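Local coordinates for unsaturated glucuronyl hydrolase (Streptococcus agalactiae, PDB 2ZZR), which hydrolyses unsaturated disaccharides derived from chondroitin, hyaluronan and heparin, releasing the unsaturated uronic acid from its (1->3) or (1->4) glycosidic linkage, at residues 47-51 with 95-100; 119-124 with 138-142; 199-203 with 262-267. One frame throughout, in Å; residues are numbered along the deposited sequence.

Overall arrangement
Interactions 1 and 2 are neighbours on one side of the alpha barrel, their centres about 13 Å apart, sharing a border where Phe100 of helix 87-105 meets Tyr119, Ser122 and Cys123 of helix 115-130. Interaction 3 lies across the chain's centre from interaction 1, about 34 Å between centres, and touches neither. Only interaction 2 is wholly buried: two successive helices run nearly antiparallel and meet through small side chains and one tyrosine face. The others are partly buried and more polar. Interaction 1 packs a tyrosine at a strand start on a helix, with water bridging polar groups, whereas interaction 3 sets helix 192-209 against a helix-helix turn through a tyrosine-carboxylate bond and a methionine-aromatic cluster.

Interaction 1 of 3, residues 47-51 with 95-100; sequences GEEYP and KNVLSF
With CG of Tyr50 anti to the carbonyl carbon (chi1 -59°), the phenol reaches toward helix 87-105, where Asn96, with the same kind of torsion (chi1 -74°), brings its amide in from the opposite direction. Ring and amide planes lie 36° apart, and Tyr50 CE2 comes within 3.7 Å of Asn96 CG. A first water links the polar groups around the ring: it donates to Glu48 O at 2.7 Å and to Asn96 OD1 at 3.0 Å and also bonds Tyr50 OH. Asn96 ND2 is held by Thr74, and Ser99 OG, 3.4 Å from Tyr50 OH, by Asn65. Nearer solvent, the extended chains of Glu48 and Lys95 leave OE2 and NZ 4.1 Å apart, beyond a salt bridge; a second water accepts from Lys95 NZ and donates to Glu48 OE2. Deeper in, Phe100 CE1 approaches Tyr50 CE2 at 4.2 Å. Gly47, with positive phi, is the first residue after helix 25-46, and the chain then enters strand 50-56, where Tyr50 pairs through its backbone with Met63 of strand 59-63. Helix 70-84 touches Tyr50, Asn96 and Phe100, while Ser122 and Cys123 of helix 115-130 pack against Phe100.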
loop_
_atom_site.group_PDB
_atom_site.type_symbol
_atom_site.label_atom_id
_atom_site.label_comp_id
_atom_site.label_asym_id
_atom_site.label_seq_id
_atom_site.Cartn_x
_atom_site.Cartn_y
_atom_site.Cartn_z
ATOM N N GLY A 47 21.661 6.498 -8.191
ATOM C CA GLY A 47 21.986 6.266 -9.598
ATOM C C GLY A 47 20.951 5.380 -10.270
ATOM O O GLY A 47 19.750 5.668 -10.225
ATOM N N GLU A 48 21.415 4.293 -10.878
ATOM C CA GLU A 48 20.522 3.315 -11.504
ATOM C C GLU A 48 20.109 2.203 -10.534
ATOM O O GLU A 48 19.379 1.280 -10.901
ATOM C CB GLU A 48 21.140 2.748 -12.789
ATOM C CG GLU A 48 21.060 3.736 -13.967
ATOM C CD GLU A 48 21.477 3.150 -15.309
ATOM O OE1 GLU A 48 21.273 1.939 -15.549
ATOM O OE2 GLU A 48 22.001 3.919 -16.145
ATOM N N GLU A 49 20.572 2.308 -9.291
ATOM C CA GLU A 49 20.230 1.330 -8.265
ATOM C C GLU A 49 19.074 1.834 -7.395
ATOM O O GLU A 49 18.396 2.794 -7.770
ATOM C CB GLU A 49 21.468 0.944 -7.453
ATOM C CG GLU A 49 22.464 0.134 -8.280
ATOM C CD GLU A 49 23.503 -0.581 -7.441
ATOM O OE1 GLU A 49 24.260 0.104 -6.718
ATOM O OE2 GLU A 49 23.568 -1.833 -7.519
ATOM N N TYR A 50 18.841 1.182 -6.254
ATOM C CA TYR A 50 17.590 1.363 -5.505
ATOM C C TYR A 50 17.811 1.541 -4.008
ATOM O O TYR A 50 18.797 1.035 -3.462
ATOM C CB TYR A 50 16.655 0.161 -5.748
ATOM C CG TYR A 50 16.294 -0.040 -7.196
ATOM C CD1 TYR A 50 17.156 -0.719 -8.063
ATOM C CD2 TYR A 50 15.095 0.459 -7.713
ATOM C CE1 TYR A 50 16.840 -0.890 -9.403
ATOM C CE2 TYR A 50 14.766 0.284 -9.057
ATOM C CZ TYR A 50 15.646 -0.387 -9.893
ATOM O OH TYR A 50 15.333 -0.562 -11.220
ATOM N N PRO A 51 16.891 2.258 -3.332
ATOM C CA PRO A 51 16.937 2.299 -1.876
ATOM C C PRO A 51 16.652 0.919 -1.312
ATOM O O PRO A 51 15.904 0.146 -1.924
ATOM C CB PRO A 51 15.790 3.249 -1.502
ATOM C CG PRO A 51 14.895 3.278 -2.694
ATOM C CD PRO A 51 15.781 3.061 -3.879
ATOM N N LYS A 95 14.569 3.878 -17.180
ATOM C CA LYS A 95 15.684 2.953 -16.998
ATOM C C LYS A 95 15.345 1.904 -15.935
ATOM O O LYS A 95 15.649 0.718 -16.116
ATOM C CB LYS A 95 16.970 3.703 -16.661
ATOM C CG LYS A 95 17.632 4.307 -17.900
ATOM C CD LYS A 95 18.853 5.117 -17.538
ATOM C CE LYS A 95 19.336 5.922 -18.737
ATOM N NZ LYS A 95 20.316 6.960 -18.321
ATOM N N ASN A 96 14.696 2.338 -14.850
ATOM C CA ASN A 96 14.157 1.400 -13.851
ATOM C C ASN A 96 13.206 0.404 -14.510
ATOM O O ASN A 96 13.309 -0.801 -14.294
ATOM C CB ASN A 96 13.425 2.135 -12.720
ATOM C CG ASN A 96 14.355 2.839 -11.755
ATOM O OD1 ASN A 96 15.589 2.834 -11.908
ATOM N ND2 ASN A 96 13.765 3.472 -10.749
ATOM N N VAL A 97 12.282 0.913 -15.324
ATOM C CA VAL A 97 11.356 0.068 -16.083
ATOM C C VAL A 97 12.083 -1.019 -16.889
ATOM O O VAL A 97 11.667 -2.179 -16.898
ATOM C CB VAL A 97 10.426 0.919 -16.996
ATOM C CG1 VAL A 97 9.641 0.041 -17.957
ATOM C CG2 VAL A 97 9.486 1.764 -16.139
ATOM N N LEU A 98 13.172 -0.643 -17.561
ATOM C CA LEU A 98 13.931 -1.613 -18.350
ATOM C C LEU A 98 14.567 -2.685 -17.460
ATOM O O LEU A 98 14.612 -3.861 -17.833
ATOM C CB LEU A 98 14.975 -0.914 -19.229
ATOM C CG LEU A 98 14.402 -0.050 -20.369
ATOM C CD1 LEU A 98 15.522 0.632 -21.164
ATOM C CD2 LEU A 98 13.515 -0.864 -21.293
ATOM N N SER A 99 15.020 -2.266 -16.278
ATOM C CA SER A 99 15.527 -3.176 -15.251
ATOM C C SER A 99 14.442 -4.147 -14.781
ATOM O O SER A 99 14.701 -5.338 -14.612
ATOM C CB SER A 99 16.086 -2.388 -14.062
ATOM O OG SER A 99 16.466 -3.249 -12.998
ATOM N N PHE A 100 13.230 -3.638 -14.562
ATOM C CA PHE A 100 12.099 -4.504 -14.207
ATOM C C PHE A 100 11.753 -5.494 -15.319
ATOM O O PHE A 100 11.424 -6.647 -15.050
ATOM C CB PHE A 100 10.876 -3.675 -13.786
ATOM C CG PHE A 100 10.996 -3.090 -12.408
ATOM C CD1 PHE A 100 11.241 -1.734 -12.229
ATOM C CD2 PHE A 100 10.880 -3.902 -11.282
ATOM C CE1 PHE A 100 11.364 -1.186 -10.956
ATOM C CE2 PHE A 100 11.004 -3.370 -10.004
ATOM C CZ PHE A 100 11.248 -2.009 -9.837
HETATM O O HOH W 1 17.522 0.812 -12.856
HETATM O O HOH W 2 21.703 6.582 -15.916
#

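Interaction 2 of 3, residues 119-124 with 138-142; sequences YTPSCT and ATIKA
Ala142 CB sits over one face of the Tyr119 ring, 3.7 Å from its centroid and 23° off the normal, a CH-pi contact displaced toward the rim, with Tyr119 CG the nearest ring atom. Tyr119 CG lies anti to the carbonyl carbon (chi1 -75°), which swings the ring toward helix 133-147 and under Ala142. One turn earlier on that helix, Ala138 CB meets Cys123 SG at 3.7 Å and comes within 4.2 Å of Tyr119 CE1. The two alanines thus line the surface against which the ring and the sulfur pack. Beside them the side chains of Thr124 and Thr139 cross at about a right angle, with their OG1 atoms 3.1 Å apart. Thr139 OG1 is bonded to Ala135 O of its own helix. These are successive helices of the alpha barrel, 115-130 and 133-147, joined by a short turn; their segment axes approach to 9.6 Å and run nearly antiparallel at 149°. Helix 115-130 carries a wider pi-type turn at 120-124, with a kink at Pro121 and Ser122; Tyr119 O accepts from both Cys123 N and Thr124 N, the second being the wider, pi-type bond. Farther out, Tyr119 OH bonds Phe100 O, while the two rings meet edge-to-face, which fixes the phenol at both ring and hydroxyl. Leu181 and Phe184 of helix 180-189 cover the threonine side.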
loop_
_atom_site.group_PDB
_atom_site.type_symbol
_atom_site.label_atom_id
_atom_site.label_comp_id
_atom_site.label_asym_id
_atom_site.label_seq_id
_atom_site.Cartn_x
_atom_site.Cartn_y
_atom_site.Cartn_z
ATOM N N TYR A 119 5.754 -4.077 -9.850
ATOM C CA TYR A 119 5.508 -3.711 -11.249
ATOM C C TYR A 119 4.473 -2.619 -11.467
ATOM O O TYR A 119 4.522 -1.920 -12.475
ATOM C CB TYR A 119 5.218 -4.956 -12.093
ATOM C CG TYR A 119 6.499 -5.724 -12.343
ATOM C CD1 TYR A 119 7.223 -5.542 -13.522
ATOM C CD2 TYR A 119 7.024 -6.579 -11.370
ATOM C CE1 TYR A 119 8.419 -6.215 -13.736
ATOM C CE2 TYR A 119 8.224 -7.253 -11.576
ATOM C CZ TYR A 119 8.916 -7.067 -12.758
ATOM O OH TYR A 119 10.111 -7.720 -12.968
ATOM N N THR A 120 3.542 -2.468 -10.529
ATOM C CA THR A 120 2.492 -1.448 -10.679
ATOM C C THR A 120 3.006 0.011 -10.625
ATOM O O THR A 120 2.717 0.788 -11.547
ATOM C CB THR A 120 1.319 -1.674 -9.695
ATOM O OG1 THR A 120 0.743 -2.967 -9.940
ATOM C CG2 THR A 120 0.252 -0.582 -9.879
ATOM N N PRO A 121 3.753 0.392 -9.563
ATOM C CA PRO A 121 4.238 1.774 -9.464
ATOM C C PRO A 121 5.419 2.083 -10.387
ATOM O O PRO A 121 5.821 3.238 -10.489
ATOM C CB PRO A 121 4.675 1.900 -7.999
ATOM C CG PRO A 121 4.176 0.649 -7.312
ATOM C CD PRO A 121 4.145 -0.387 -8.374
ATOM N N SER A 122 5.956 1.059 -11.045
ATOM C CA SER A 122 7.102 1.229 -11.934
ATOM C C SER A 122 6.679 1.136 -13.400
ATOM O O SER A 122 6.731 2.127 -14.144
ATOM C CB SER A 122 8.172 0.184 -11.610
ATOM O OG SER A 122 7.662 -1.126 -11.811
ATOM N N CYS A 123 6.240 -0.050 -13.803
ATOM C CA CYS A 123 5.927 -0.335 -15.197
ATOM C C CYS A 123 4.512 0.083 -15.566
ATOM O O CYS A 123 4.312 0.794 -16.546
ATOM C CB CYS A 123 6.154 -1.812 -15.496
ATOM S SG CYS A 123 7.874 -2.292 -15.212
ATOM N N THR A 124 3.524 -0.333 -14.779
ATOM C CA THR A 124 2.151 0.064 -15.104
ATOM C C THR A 124 2.027 1.589 -15.031
ATOM O O THR A 124 1.343 2.200 -15.856
ATOM C CB THR A 124 1.106 -0.633 -14.216
ATOM O OG1 THR A 124 1.425 -2.025 -14.138
ATOM C CG2 THR A 124 -0.284 -0.489 -14.818
ATOM N N ALA A 138 6.363 -5.693 -19.602
ATOM C CA ALA A 138 6.818 -6.091 -18.267
ATOM C C ALA A 138 5.634 -6.331 -17.334
ATOM O O ALA A 138 5.634 -7.285 -16.552
ATOM C CB ALA A 138 7.750 -5.044 -17.686
ATOM N N THR A 139 4.625 -5.465 -17.427
ATOM C CA THR A 139 3.420 -5.588 -16.597
ATOM C C THR A 139 2.677 -6.908 -16.849
ATOM O O THR A 139 2.332 -7.626 -15.900
ATOM C CB THR A 139 2.459 -4.384 -16.805
ATOM O OG1 THR A 139 3.109 -3.167 -16.414
ATOM C CG2 THR A 139 1.204 -4.560 -15.975
ATOM N N ILE A 140 2.432 -7.232 -18.120
ATOM C CA ILE A 140 1.716 -8.463 -18.459
ATOM C C ILE A 140 2.509 -9.696 -18.024
ATOM O O ILE A 140 1.947 -10.622 -17.440
ATOM C CB ILE A 140 1.329 -8.533 -19.962
ATOM C CG1 ILE A 140 0.449 -7.333 -20.345
ATOM C CG2 ILE A 140 0.621 -9.857 -20.285
ATOM C CD1 ILE A 140 -0.822 -7.173 -19.507
ATOM N N LYS A 141 3.815 -9.685 -18.281
ATOM C CA LYS A 141 4.681 -10.787 -17.853
ATOM C C LYS A 141 4.666 -10.944 -16.327
ATOM O O LYS A 141 4.608 -12.065 -15.820
ATOM C CB LYS A 141 6.105 -10.602 -18.390
ATOM C CG LYS A 141 6.224 -10.879 -19.888
ATOM C CD LYS A 141 7.601 -10.509 -20.411
ATOM C CE LYS A 141 7.757 -10.929 -21.872
ATOM N NZ LYS A 141 9.136 -10.681 -22.360
ATOM N N ALA A 142 4.685 -9.817 -15.610
ATOM C CA ALA A 142 4.555 -9.812 -14.145
ATOM C C ALA A 142 3.217 -10.380 -13.673
ATOM O O ALA A 142 3.173 -11.126 -12.695
ATOM C CB ALA A 142 4.761 -8.404 -13.591
#

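Interaction 3 of 3, residues 199-203 with 262-267; sequences VNHFY and MKDYQQ
One direct hydrogen bond spans this contact: Tyr203 OH donates to Asp264 OD2 at 2.6 Å. The carboxylate receives it on its anti side, 25° out of its plane, and OD2 lies at the edge of the phenol ring, with ring and carboxylate planes 48° apart. Apolar and sulfur contacts gather at Met262. Its chain, extended at chi2, bends at chi3 (64°) and so drives CE to within 3.4 Å of Tyr203 CE1, against Val199 CG1 and Phe202 CD2 as well. Met262 SD stands 4.6 Å from the centroid of the Phe202 ring, an oblique Met-aromatic contact. Phe183 of helix 180-189 touches both Val199 and Met262, and Ser258 of helix 245-262 touches Phe202. An amide meets a ring in the third group: Gln267 NE2 rests over one face of Phe202, 3.4 Å from CZ, with the amide plane turned almost perpendicular to the ring. The other atom of that amide, OE1, accepts from Asp264 N, which helps hold the amide in place. Asp264 OD1 in turn takes Gln266 N, approached from above the carboxylate plane. Asp264 and Gln267 thus form a capping box that starts helix 265-280 at the turn from helix 245-262, with Asp264 at the N-cap.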
loop_
_atom_site.group_PDB
_atom_site.type_symbol
_atom_site.label_atom_id
_atom_site.label_comp_id
_atom_site.label_asym_id
_atom_site.label_seq_id
_atom_site.Cartn_x
_atom_site.Cartn_y
_atom_site.Cartn_z
ATOM N N VAL A 199 -10.734 -11.691 -8.183
ATOM C CA VAL A 199 -11.999 -11.695 -7.457
ATOM C C VAL A 199 -12.017 -12.778 -6.373
ATOM O O VAL A 199 -12.371 -12.496 -5.221
ATOM C CB VAL A 199 -13.189 -11.848 -8.429
ATOM C CG1 VAL A 199 -14.486 -12.095 -7.666
ATOM C CG2 VAL A 199 -13.297 -10.608 -9.300
ATOM N N ASN A 200 -11.625 -13.999 -6.744
ATOM C CA ASN A 200 -11.573 -15.117 -5.794
ATOM C C ASN A 200 -10.656 -14.798 -4.636
ATOM O O ASN A 200 -11.011 -15.028 -3.473
ATOM C CB ASN A 200 -11.108 -16.409 -6.468
ATOM C CG ASN A 200 -12.162 -17.011 -7.376
ATOM O OD1 ASN A 200 -13.299 -16.543 -7.419
ATOM N ND2 ASN A 200 -11.785 -18.053 -8.113
ATOM N N HIS A 201 -9.480 -14.263 -4.961
ATOM C CA HIS A 201 -8.521 -13.870 -3.930
ATOM C C HIS A 201 -9.094 -12.796 -3.026
ATOM O O HIS A 201 -8.904 -12.840 -1.812
ATOM C CB HIS A 201 -7.194 -13.386 -4.511
ATOM C CG HIS A 201 -6.214 -12.993 -3.454
ATOM N ND1 HIS A 201 -5.300 -13.881 -2.930
ATOM C CD2 HIS A 201 -6.056 -11.837 -2.767
ATOM C CE1 HIS A 201 -4.595 -13.279 -1.989
ATOM N NE2 HIS A 201 -5.037 -12.038 -1.867
ATOM N N PHE A 202 -9.794 -11.827 -3.613
ATOM C CA PHE A 202 -10.402 -10.800 -2.797
ATOM C C PHE A 202 -11.346 -11.393 -1.745
ATOM O O PHE A 202 -11.236 -11.078 -0.567
ATOM C CB PHE A 202 -11.149 -9.718 -3.599
ATOM C CG PHE A 202 -11.766 -8.696 -2.699
ATOM C CD1 PHE A 202 -11.009 -7.623 -2.228
ATOM C CD2 PHE A 202 -13.059 -8.875 -2.207
ATOM C CE1 PHE A 202 -11.551 -6.708 -1.327
ATOM C CE2 PHE A 202 -13.609 -7.974 -1.312
ATOM C CZ PHE A 202 -12.851 -6.882 -0.862
ATOM N N TYR A 203 -12.269 -12.249 -2.176
ATOM C CA TYR A 203 -13.248 -12.813 -1.242
ATOM C C TYR A 203 -12.627 -13.750 -0.216
ATOM O O TYR A 203 -13.048 -13.761 0.928
ATOM C CB TYR A 203 -14.412 -13.479 -1.981
ATOM C CG TYR A 203 -15.342 -12.470 -2.619
ATOM C CD1 TYR A 203 -15.478 -12.396 -4.003
ATOM C CD2 TYR A 203 -16.067 -11.567 -1.834
ATOM C CE1 TYR A 203 -16.330 -11.465 -4.593
ATOM C CE2 TYR A 203 -16.922 -10.625 -2.414
ATOM C CZ TYR A 203 -17.046 -10.585 -3.794
ATOM O OH TYR A 203 -17.888 -9.662 -4.386
ATOM N N MET A 262 -14.887 -4.231 -9.003
ATOM C CA MET A 262 -15.856 -5.254 -8.610
ATOM C C MET A 262 -17.224 -4.668 -8.315
ATOM O O MET A 262 -18.251 -5.314 -8.566
ATOM C CB MET A 262 -15.336 -6.043 -7.403
ATOM C CG MET A 262 -14.100 -6.854 -7.720
ATOM S SD MET A 262 -13.324 -7.589 -6.274
ATOM C CE MET A 262 -14.616 -8.701 -5.724
ATOM N N LYS A 263 -17.228 -3.448 -7.779
ATOM C CA LYS A 263 -18.458 -2.701 -7.487
ATOM C C LYS A 263 -19.459 -3.497 -6.653
ATOM O O LYS A 263 -20.669 -3.510 -6.923
ATOM C CB LYS A 263 -19.085 -2.164 -8.782
ATOM C CG LYS A 263 -18.233 -1.086 -9.468
ATOM C CD LYS A 263 -17.981 0.077 -8.505
ATOM C CE LYS A 263 -17.224 1.228 -9.154
ATOM N NZ LYS A 263 -18.169 2.331 -9.520
ATOM N N ASP A 264 -18.937 -4.162 -5.629
ATOM C CA ASP A 264 -19.764 -4.882 -4.671
ATOM C C ASP A 264 -19.910 -3.989 -3.450
ATOM O O ASP A 264 -18.920 -3.676 -2.796
ATOM C CB ASP A 264 -19.085 -6.219 -4.327
ATOM C CG ASP A 264 -19.815 -7.013 -3.250
ATOM O OD1 ASP A 264 -20.887 -6.587 -2.767
ATOM O OD2 ASP A 264 -19.288 -8.086 -2.887
ATOM N N TYR A 265 -21.137 -3.565 -3.153
ATOM C CA TYR A 265 -21.373 -2.677 -2.011
ATOM C C TYR A 265 -20.912 -3.265 -0.667
ATOM O O TYR A 265 -20.604 -2.518 0.263
ATOM C CB TYR A 265 -22.842 -2.224 -1.932
ATOM C CG TYR A 265 -23.064 -1.188 -0.860
ATOM C CD1 TYR A 265 -23.594 -1.547 0.386
ATOM C CD2 TYR A 265 -22.709 0.149 -1.070
ATOM C CE1 TYR A 265 -23.780 -0.604 1.379
ATOM C CE2 TYR A 265 -22.888 1.103 -0.076
ATOM C CZ TYR A 265 -23.422 0.719 1.146
ATOM O OH TYR A 265 -23.595 1.655 2.131
ATOM N N GLN A 266 -20.856 -4.595 -0.572
ATOM C CA GLN A 266 -20.287 -5.250 0.618
ATOM C C GLN A 266 -18.868 -4.739 0.913
ATOM O O GLN A 266 -18.429 -4.727 2.062
ATOM C CB GLN A 266 -20.229 -6.762 0.431
ATOM C CG GLN A 266 -21.573 -7.446 0.322
ATOM C CD GLN A 266 -21.424 -8.937 0.178
ATOM O OE1 GLN A 266 -20.864 -9.428 -0.808
ATOM N NE2 GLN A 266 -21.922 -9.672 1.159
ATOM N N GLN A 267 -18.155 -4.334 -0.135
ATOM C CA GLN A 267 -16.799 -3.815 0.019
ATOM C C GLN A 267 -16.778 -2.442 0.682
ATOM O O GLN A 267 -15.864 -2.123 1.447
ATOM C CB GLN A 267 -16.094 -3.763 -1.336
ATOM C CG GLN A 267 -15.892 -5.128 -1.965
ATOM C CD GLN A 267 -15.393 -5.037 -3.390
ATOM O OE1 GLN A 267 -16.057 -4.465 -4.248
ATOM N NE2 GLN A 267 -14.226 -5.632 -3.656
#